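Local coordinates for synaptonemal complex protein 2 (Mus musculus, PDB 5IWZ) that forms a major part of the axial and lateral elements of synaptonemal complexes and is required for meiotic chromosome synapsis, SYCP3 insertion and normal fertility, at residues 30-33 / 34-37; 133-136 / 137-141; 375-378 / 379-383. All coordinates share one frame; numbering follows the deposited sequence.

Contact 1 (30-33 / 34-37); sequences LALL and QIDI
The end of the I35 side chain lies against L32, CD1 of I35 standing 4.1 Å from CD2 of L32, with the two aliphatic chains side by side and pointing the same way. CG1 of I35 sits opposite its own carbonyl carbon (chi1 -54°), and this carries the ethyl arm back along the last helical turn. Apolar residues suit both places: buried L32 packs on L13 and C16 of helix 13-23, while I35 rests on P8 and L10 of the N-terminal loop. Cutting I35 back to an alanine is likely to lose the contact with L32 and open a gap between that leucine and the loop.

The backbone turns sharply here. I35 N donates to L32 O at 3.0 Å in a nearly straight bond (167° at the hydrogen), reaching the oxygen from above the carbonyl plane. Q34 N binds A31 O at 3.1 Å, again from above the plane. Q34 also folds its side chain back, bent about CB-CG, so that NE2 reaches L30 O at 2.9 Å. That bond is less straight (144°), and the oxygen lies somewhat out of the amide plane. A glutamine suits this exposed place because its amide N-H can supply a donor to a carbonyl at the end of the helix. L33 packs on I74, S75 and R78 of helix 66-79, and R78 in turn bonds I35 O. A type I beta turn from L32 to I35 thus leads the chain out of helix 27-32 into the loop before strand 43-45, within the armadillo-repeat-like domain.

Contact 2 (133-136 / 137-141); sequences FDLL and MVIYD
The ring of Y140, whose backbone N bonds to L136 O at 2.9 Å, has a carboxylate oxygen, D141 OD2, at its edge and in its plane. F133, one helical turn before M137, has L136 CD1 in the same relation to its own ring. Around these local edges other helices close in: Y140 touches K147 and L151 of helix 144-163 and R185 of helix 169-185, while F133 meets A175. With CG of Y140 anti to the backbone N (chi1 177°), the ring swings out from the helix, and OH makes a weak hydrogen bond to M182 O.

Four successive i to i+4 bonds hold the segments together. M137 N comes almost in line with the carbonyl of F133 at 2.8 Å. V138 N and I139 N lie tilted from the carbonyl planes of D134 and L135, each at 3.2 Å from the oxygen it binds. Along the helix, L135 CG and I139 CD1 are 4.3 Å apart, and the extended arm of I139 also passes 3.6 Å from L135 O with its CD1. Branched aliphatic residues suit this face, where L135 reaches M103 and I139 reaches L99, V100 and M103 of helix 99-108. M137, bent about both CB-CG and CG-SD, can follow an uneven surface and packs on L181 and M182.

D134 is partly exposed, and its long, weak ion pair with K178 probably adds little. The carbonyls of F133 to L136 are paired with the amides of M137 to Y140, which lets apolar side chains face four neighbouring helices.

Contact 3 (375-378 / 379-383); sequences FYFD and ESLEI
A chi1 of -176° turns the D378 carboxylate away from its own amide nitrogen, while a chi1 of 73° sets OG of S380 between N and the carbonyl carbon, and the carboxylate and hydroxyl meet across a tight turn. S380 OG donates to D378 OD2 at 2.6 Å, approaching nearly in line with its C-O bond. S380 N donates to the same oxygen at 2.9 Å from well above the carboxylate plane. The N-H bond makes an Asx turn, and it overlies a type I beta turn closed by L381 N to D378 O at 3.0 Å. Aspartate suits the first position because its short side chain reaches the N-H two residues on, and serine adds a hydroxyl to the grip.

Beyond the turn's polar end the contact is apolar. I383 brings CD1 over one face of F377, a CH-pi contact 3.8 Å from the ring centroid and displaced toward the rim. L381 crosses F377 at about a right angle, its CD1 4.0 Å from F377 CB. F284 of strand 281-285 touches all three side chains, and K353 bonds the carbonyls of E379 and L381.

Two donors on one carboxylate oxygen would probably favour the charged form of D378 and hold its rotation. The polar turn thus faces outward while F377, L381 and I383 join strand 372-378 to the start of helix 383-390, consistent with the strand-to-helix ending of a PH-like domain.

All three contacts are local, in the N-terminal part of a longer protein. Contact 2 is buried, in the C-terminal half of helix 123-141, where regular backbone bonding leaves side chains to meet neighbouring helices. Contact 1 is at the surface of the same armadillo-repeat-like region, its centre about 20 Å from that of contact 2, and ends a helix through a turn helped by a side-chain amide. Contact 3 belongs to the Spt16M-like region across the chain's centre, about 51 Å from contact 1 between centres, and is partly buried. Contacts 1 and 3 share a type I beta turn, one leaving a helix, the other a strand; a carboxylate taking two donors appears in contact 3.

Contact 1 (30-33 / 34-37)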
# COMPACT_ATOMS: atom_id res chain seq x y z
N LEU A 30 21.03 7.26 15.03
CA LEU A 30 20.18 6.26 15.65
C LEU A 30 19.85 6.64 17.09
O LEU A 30 18.73 6.39 17.56
CB LEU A 30 20.86 4.90 15.61
CG LEU A 30 20.82 4.10 14.32
CD1 LEU A 30 21.66 2.85 14.48
CD2 LEU A 30 19.39 3.75 13.93
N ALA A 31 20.79 7.27 17.79
CA ALA A 31 20.52 7.66 19.17
C ALA A 31 19.40 8.70 19.22
O ALA A 31 18.55 8.66 20.13
CB ALA A 31 21.79 8.18 19.83
N LEU A 32 19.36 9.62 18.25
CA LEU A 32 18.28 10.60 18.21
C LEU A 32 16.93 9.93 18.05
O LEU A 32 15.93 10.40 18.59
CB LEU A 32 18.50 11.59 17.07
CG LEU A 32 19.74 12.45 17.09
CD1 LEU A 32 19.58 13.53 16.03
CD2 LEU A 32 19.97 13.05 18.47
N LEU A 33 16.88 8.83 17.29
CA LEU A 33 15.62 8.14 17.08
C LEU A 33 15.03 7.57 18.37
O LEU A 33 13.88 7.12 18.35
CB LEU A 33 15.80 7.01 16.05
CG LEU A 33 16.05 7.43 14.59
CD1 LEU A 33 16.22 6.22 13.71
CD2 LEU A 33 14.91 8.29 14.07
N GLN A 34 15.77 7.59 19.47
CA GLN A 34 15.24 7.10 20.75
C GLN A 34 14.71 8.22 21.64
O GLN A 34 14.23 7.94 22.74
CB GLN A 34 16.31 6.31 21.51
CG GLN A 34 17.20 5.40 20.67
CD GLN A 34 16.44 4.49 19.73
OE1 GLN A 34 15.37 3.97 20.06
NE2 GLN A 34 17.00 4.27 18.53
N ILE A 35 14.79 9.48 21.19
CA ILE A 35 14.26 10.62 21.93
C ILE A 35 12.83 10.89 21.48
O ILE A 35 12.49 10.74 20.30
CB ILE A 35 15.13 11.88 21.69
CG1 ILE A 35 16.59 11.62 22.01
CG2 ILE A 35 14.63 13.04 22.53
CD1 ILE A 35 17.47 12.81 21.67
N ASP A 36 11.98 11.29 22.43
CA ASP A 36 10.64 11.75 22.09
C ASP A 36 10.71 13.24 21.75
O ASP A 36 11.17 14.04 22.57
CB ASP A 36 9.66 11.49 23.22
CG ASP A 36 8.80 10.25 22.97
OD1 ASP A 36 8.79 9.32 23.80
OD2 ASP A 36 8.13 10.22 21.92
N ILE A 37 10.24 13.58 20.55
CA ILE A 37 10.29 14.96 20.07
C ILE A 37 9.33 15.80 20.90
O ILE A 37 8.15 15.46 21.06
CB ILE A 37 9.93 15.02 18.58
CG1 ILE A 37 10.94 14.25 17.74
CG2 ILE A 37 9.83 16.48 18.12
CD1 ILE A 37 12.32 14.83 17.77

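Contact 2 (133-136 / 137-141)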
# COMPACT_ATOMS: atom_id res chain seq x y z
N PHE A 133 6.98 7.38 1.53
CA PHE A 133 5.67 7.99 1.33
C PHE A 133 5.19 8.71 2.58
O PHE A 133 4.57 9.78 2.47
CB PHE A 133 4.66 6.93 0.89
CG PHE A 133 4.79 6.55 -0.55
CD1 PHE A 133 4.77 7.52 -1.54
CD2 PHE A 133 4.94 5.22 -0.93
CE1 PHE A 133 4.90 7.18 -2.88
CE2 PHE A 133 5.07 4.87 -2.27
CZ PHE A 133 5.05 5.85 -3.25
N ASP A 134 5.52 8.19 3.78
CA ASP A 134 5.20 8.89 5.02
C ASP A 134 5.80 10.29 5.04
O ASP A 134 5.15 11.26 5.43
CB ASP A 134 5.69 8.10 6.24
CG ASP A 134 4.84 6.87 6.55
OD1 ASP A 134 3.68 6.81 6.11
OD2 ASP A 134 5.34 5.97 7.25
N LEU A 135 7.07 10.40 4.63
CA LEU A 135 7.68 11.71 4.51
C LEU A 135 6.98 12.54 3.43
O LEU A 135 6.76 13.74 3.61
CB LEU A 135 9.17 11.56 4.23
CG LEU A 135 10.01 12.81 4.02
CD1 LEU A 135 9.75 13.88 5.09
CD2 LEU A 135 11.52 12.45 3.95
N LEU A 136 6.63 11.92 2.30
CA LEU A 136 5.86 12.63 1.28
C LEU A 136 4.57 13.22 1.86
O LEU A 136 4.18 14.34 1.52
CB LEU A 136 5.53 11.68 0.13
CG LEU A 136 5.99 11.91 -1.32
CD1 LEU A 136 4.90 11.40 -2.25
CD2 LEU A 136 6.37 13.35 -1.63
N MET A 137 3.87 12.46 2.72
CA MET A 137 2.61 12.99 3.25
C MET A 137 2.83 14.17 4.19
O MET A 137 1.99 15.07 4.24
CB MET A 137 1.80 11.90 3.96
CG MET A 137 1.24 10.81 3.04
SD MET A 137 0.38 11.39 1.55
CE MET A 137 -0.84 12.52 2.26
N VAL A 138 3.94 14.17 4.95
CA VAL A 138 4.27 15.32 5.80
C VAL A 138 4.47 16.58 4.96
O VAL A 138 4.04 17.68 5.34
CB VAL A 138 5.53 15.00 6.65
CG1 VAL A 138 6.14 16.27 7.23
CG2 VAL A 138 5.20 13.99 7.76
N ILE A 139 5.13 16.44 3.81
CA ILE A 139 5.30 17.58 2.92
C ILE A 139 3.97 18.00 2.30
O ILE A 139 3.69 19.19 2.12
CB ILE A 139 6.33 17.24 1.83
CG1 ILE A 139 7.68 16.88 2.46
CG2 ILE A 139 6.45 18.40 0.84
CD1 ILE A 139 8.55 16.05 1.54
N TYR A 140 3.15 17.02 1.93
CA TYR A 140 1.85 17.32 1.34
C TYR A 140 1.01 18.15 2.30
O TYR A 140 0.41 19.15 1.90
CB TYR A 140 1.17 16.00 0.97
CG TYR A 140 -0.23 16.06 0.39
CD1 TYR A 140 -1.34 16.20 1.22
CD2 TYR A 140 -0.45 15.91 -0.97
CE1 TYR A 140 -2.62 16.22 0.70
CE2 TYR A 140 -1.72 15.92 -1.50
CZ TYR A 140 -2.80 16.07 -0.66
OH TYR A 140 -4.07 16.09 -1.17
N ASP A 141 1.03 17.80 3.59
CA ASP A 141 0.14 18.42 4.57
C ASP A 141 0.65 19.75 5.11
O ASP A 141 -0.08 20.42 5.85
CB ASP A 141 -0.09 17.48 5.76
CG ASP A 141 -0.83 16.23 5.37
OD1 ASP A 141 -0.48 15.14 5.89
OD2 ASP A 141 -1.77 16.32 4.55

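Contact 3 (375-378 / 379-383)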
# COMPACT_ATOMS: atom_id res chain seq x y z
N PHE A 375 -12.94 -21.31 7.50
CA PHE A 375 -13.93 -20.74 6.60
C PHE A 375 -14.89 -21.86 6.19
O PHE A 375 -14.45 -22.89 5.68
CB PHE A 375 -13.27 -20.13 5.36
CG PHE A 375 -12.24 -19.06 5.67
CD1 PHE A 375 -12.61 -17.71 5.71
CD2 PHE A 375 -10.92 -19.39 5.91
CE1 PHE A 375 -11.68 -16.72 5.99
CE2 PHE A 375 -9.97 -18.40 6.19
CZ PHE A 375 -10.36 -17.07 6.23
N TYR A 376 -16.18 -21.65 6.44
CA TYR A 376 -17.22 -22.60 6.01
C TYR A 376 -17.88 -22.10 4.73
O TYR A 376 -18.32 -20.95 4.66
CB TYR A 376 -18.28 -22.78 7.10
CG TYR A 376 -17.79 -23.53 8.33
CD1 TYR A 376 -17.20 -22.85 9.39
CD2 TYR A 376 -17.93 -24.91 8.43
CE1 TYR A 376 -16.75 -23.52 10.51
CE2 TYR A 376 -17.49 -25.59 9.56
CZ TYR A 376 -16.91 -24.89 10.59
OH TYR A 376 -16.47 -25.55 11.71
N PHE A 377 -17.93 -22.97 3.73
CA PHE A 377 -18.49 -22.66 2.43
C PHE A 377 -19.58 -23.66 2.07
O PHE A 377 -19.61 -24.79 2.57
CB PHE A 377 -17.42 -22.72 1.34
CG PHE A 377 -16.33 -21.69 1.49
CD1 PHE A 377 -16.51 -20.39 1.00
CD2 PHE A 377 -15.13 -22.02 2.08
CE1 PHE A 377 -15.49 -19.45 1.12
CE2 PHE A 377 -14.10 -21.08 2.20
CZ PHE A 377 -14.29 -19.79 1.73
N ASP A 378 -20.48 -23.24 1.18
CA ASP A 378 -21.42 -24.16 0.56
C ASP A 378 -20.66 -25.26 -0.19
O ASP A 378 -19.65 -25.00 -0.84
CB ASP A 378 -22.34 -23.42 -0.39
CG ASP A 378 -23.40 -24.33 -0.99
OD1 ASP A 378 -24.41 -24.58 -0.31
OD2 ASP A 378 -23.20 -24.80 -2.13
N GLU A 379 -21.16 -26.50 -0.08
CA GLU A 379 -20.46 -27.65 -0.64
C GLU A 379 -20.36 -27.62 -2.16
O GLU A 379 -19.45 -28.25 -2.72
CB GLU A 379 -21.17 -28.93 -0.19
CG GLU A 379 -22.68 -28.79 -0.20
CD GLU A 379 -23.39 -30.06 0.23
OE1 GLU A 379 -24.64 -30.02 0.34
OE2 GLU A 379 -22.71 -31.08 0.48
N SER A 380 -21.23 -26.87 -2.84
CA SER A 380 -21.09 -26.75 -4.29
C SER A 380 -19.92 -25.87 -4.72
O SER A 380 -19.61 -25.83 -5.92
CB SER A 380 -22.39 -26.20 -4.91
OG SER A 380 -22.56 -24.81 -4.63
N LEU A 381 -19.27 -25.17 -3.81
CA LEU A 381 -18.21 -24.25 -4.22
C LEU A 381 -16.89 -24.99 -4.40
O LEU A 381 -16.57 -25.93 -3.65
CB LEU A 381 -18.06 -23.13 -3.20
CG LEU A 381 -19.31 -22.25 -3.10
CD1 LEU A 381 -19.17 -21.23 -1.98
CD2 LEU A 381 -19.60 -21.56 -4.44
N GLU A 382 -16.11 -24.57 -5.40
CA GLU A 382 -14.85 -25.24 -5.76
C GLU A 382 -13.67 -24.76 -4.90
O GLU A 382 -12.69 -24.21 -5.39
CB GLU A 382 -14.54 -25.02 -7.23
CG GLU A 382 -15.41 -25.79 -8.22
CD GLU A 382 -14.89 -25.68 -9.65
OE1 GLU A 382 -15.69 -25.37 -10.55
OE2 GLU A 382 -13.67 -25.89 -9.88
N ILE A 383 -13.76 -25.02 -3.59
CA ILE A 383 -12.74 -24.52 -2.68
C ILE A 383 -11.39 -25.16 -2.98
O ILE A 383 -10.35 -24.49 -2.96
CB ILE A 383 -13.17 -24.75 -1.22
CG1 ILE A 383 -14.49 -24.02 -0.92
CG2 ILE A 383 -12.06 -24.31 -0.25
CD1 ILE A 383 -14.60 -22.65 -1.61